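3-phosphoshikimate 1-carboxyvinyltransferase (Streptomyces sviceus, PDB 7M0O) probably transfers the enolpyruvyl group of phosphoenolpyruvate to the 5-hydroxyl of shikimate-3-phosphate, the sixth step on the route to chorismate. Local coordinates at residues G6-T11 with R29-D34. Sequence-based numbering, arbitrary orientation.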
loop_
_atom_site.group_PDB
_atom_site.type_symbol
_atom_site.label_atom_id
_atom_site.label_comp_id
_atom_site.label_asym_id
_atom_site.label_seq_id
_atom_site.Cartn_x
_atom_site.Cartn_y
_atom_site.Cartn_z
ATOM N N GLY A 6 4.394 7.732 -4.051
ATOM C CA GLY A 6 4.710 6.897 -2.908
ATOM C C GLY A 6 3.566 5.971 -2.544
ATOM O O GLY A 6 2.396 6.231 -2.842
ATOM N N SER A 7 3.924 4.884 -1.861
ATOM C CA SER A 7 2.947 3.928 -1.362
ATOM C C SER A 7 2.049 4.598 -0.326
ATOM O O SER A 7 2.536 5.262 0.596
ATOM C CB SER A 7 3.651 2.714 -0.746
ATOM O OG SER A 7 2.831 2.105 0.252
ATOM N N LYS A 8 0.732 4.443 -0.504
ATOM C CA LYS A 8 -0.213 5.034 0.444
ATOM C C LYS A 8 -0.086 4.394 1.823
ATOM O O LYS A 8 -0.027 5.094 2.845
ATOM C CB LYS A 8 -1.637 4.902 -0.091
ATOM C CG LYS A 8 -2.719 5.125 0.968
ATOM C CD LYS A 8 -2.678 6.540 1.533
ATOM C CE LYS A 8 -3.814 6.768 2.545
ATOM N NZ LYS A 8 -3.687 5.895 3.751
ATOM N N SER A 9 -0.068 3.062 1.882
ATOM C CA SER A 9 -0.045 2.415 3.191
ATOM C C SER A 9 1.296 2.611 3.892
ATOM O O SER A 9 1.345 2.684 5.124
ATOM C CB SER A 9 -0.369 0.925 3.064
ATOM O OG SER A 9 0.606 0.245 2.312
ATOM N N ILE A 10 2.394 2.701 3.141
ATOM C CA ILE A 10 3.672 2.985 3.785
ATOM C C ILE A 10 3.704 4.434 4.281
ATOM O O ILE A 10 4.195 4.711 5.383
ATOM C CB ILE A 10 4.840 2.658 2.843
ATOM C CG1 ILE A 10 4.939 1.137 2.680
ATOM C CG2 ILE A 10 6.154 3.247 3.399
ATOM C CD1 ILE A 10 5.949 0.660 1.633
ATOM N N THR A 11 3.148 5.370 3.508
ATOM C CA THR A 11 3.126 6.759 3.956
ATOM C C THR A 11 2.346 6.886 5.261
ATOM O O THR A 11 2.766 7.601 6.181
ATOM C CB THR A 11 2.537 7.678 2.866
ATOM O OG1 THR A 11 3.360 7.643 1.680
ATOM C CG2 THR A 11 2.459 9.122 3.364
ATOM N N ARG A 29 9.813 11.814 0.063
ATOM C CA ARG A 29 8.823 11.502 -0.968
ATOM C C ARG A 29 7.562 10.817 -0.444
ATOM O O ARG A 29 7.099 9.850 -1.066
ATOM C CB ARG A 29 9.435 10.621 -2.062
ATOM C CG ARG A 29 10.829 11.034 -2.552
ATOM C CD ARG A 29 10.883 12.500 -2.943
ATOM N NE ARG A 29 11.644 12.730 -4.170
ATOM C CZ ARG A 29 12.972 12.700 -4.253
ATOM N NH1 ARG A 29 13.710 12.442 -3.180
ATOM N NH2 ARG A 29 13.562 12.926 -5.419
ATOM N N PRO A 30 6.953 11.274 0.650
ATOM C CA PRO A 30 5.669 10.684 1.054
ATOM C C PRO A 30 4.593 10.953 0.005
ATOM O O PRO A 30 4.674 11.893 -0.786
ATOM C CB PRO A 30 5.345 11.403 2.368
ATOM C CG PRO A 30 5.962 12.749 2.186
ATOM C CD PRO A 30 7.254 12.485 1.440
ATOM N N LEU A 31 3.581 10.091 -0.012
ATOM C CA LEU A 31 2.430 10.324 -0.875
ATOM C C LEU A 31 1.659 11.545 -0.382
ATOM O O LEU A 31 1.350 11.658 0.813
ATOM C CB LEU A 31 1.523 9.090 -0.899
ATOM C CG LEU A 31 0.169 9.268 -1.598
ATOM C CD1 LEU A 31 0.362 9.527 -3.086
ATOM C CD2 LEU A 31 -0.752 8.084 -1.378
ATOM N N ARG A 32 1.346 12.459 -1.302
ATOM C CA ARG A 32 0.483 13.594 -1.002
ATOM C C ARG A 32 -0.911 13.269 -1.526
ATOM O O ARG A 32 -1.135 13.248 -2.745
ATOM C CB ARG A 32 1.026 14.874 -1.628
ATOM C CG ARG A 32 2.201 15.470 -0.862
ATOM C CD ARG A 32 2.650 16.762 -1.533
ATOM N NE ARG A 32 3.590 17.547 -0.734
ATOM C CZ ARG A 32 3.253 18.625 -0.030
ATOM N NH1 ARG A 32 1.994 19.053 -0.010
ATOM N NH2 ARG A 32 4.179 19.284 0.648
ATOM N N SER A 33 -1.836 12.981 -0.611
ATOM C CA SER A 33 -3.237 12.749 -0.948
ATOM C C SER A 33 -4.106 13.538 0.015
ATOM O O SER A 33 -3.603 14.127 0.973
ATOM C CB SER A 33 -3.575 11.252 -0.886
ATOM O OG SER A 33 -3.520 10.777 0.448
ATOM N N ASP A 34 -5.429 13.514 -0.208
ATOM C CA ASP A 34 -6.327 14.164 0.743
ATOM C C ASP A 34 -6.225 13.519 2.121
ATOM O O ASP A 34 -6.275 14.221 3.138
ATOM C CB ASP A 34 -7.777 14.142 0.243
ATOM C CG ASP A 34 -8.000 15.080 -0.934
ATOM O OD1 ASP A 34 -7.221 16.059 -1.094
ATOM O OD2 ASP A 34 -8.957 14.838 -1.710
HETATM O O HOH W 1 4.828 10.486 -3.517
#
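Thr11 and Leu31 illustrate how one buried hydroxyl can tie a loop to the start of a helix. Leu31 N donates to Thr11 OG1 over 3.0 Å, nearly straight at 171°, while the same OG1 donates to Ser7 O at 2.7 Å. With OG1 anti to its carbonyl carbon (chi1 -62°), Thr11 sets the hydroxyl between both partners and rests CG2 on Pro30 CB, 3.8 Å away. Ser7 O also accepts from Thr11 N, on the opposite face of its carbonyl plane, and Ser7, the N-cap of helix 8-20, accepts from Ile10 N through OG. A valine in place of Thr11 would probably leave Leu31 N without its acceptor and weaken the tie between loop and helix. Leu31 packs closely too: its CD2 lies 3.5 Å from Lys8 CB, and its CB 3.6 Å from Gly6 O. The looser side is bridged by a single water, which accepts from Gly6 N and donates weakly to Pro30 O. Lys8, which with Ser9 is predicted to bind shikimate-3-phosphate, turns its NZ to Thr80. The contact thus joins the N-terminus of helix 8-20 to the connection between strand 24-28 and helix 34-45, with Trp57 of strand 56-60 against Pro30.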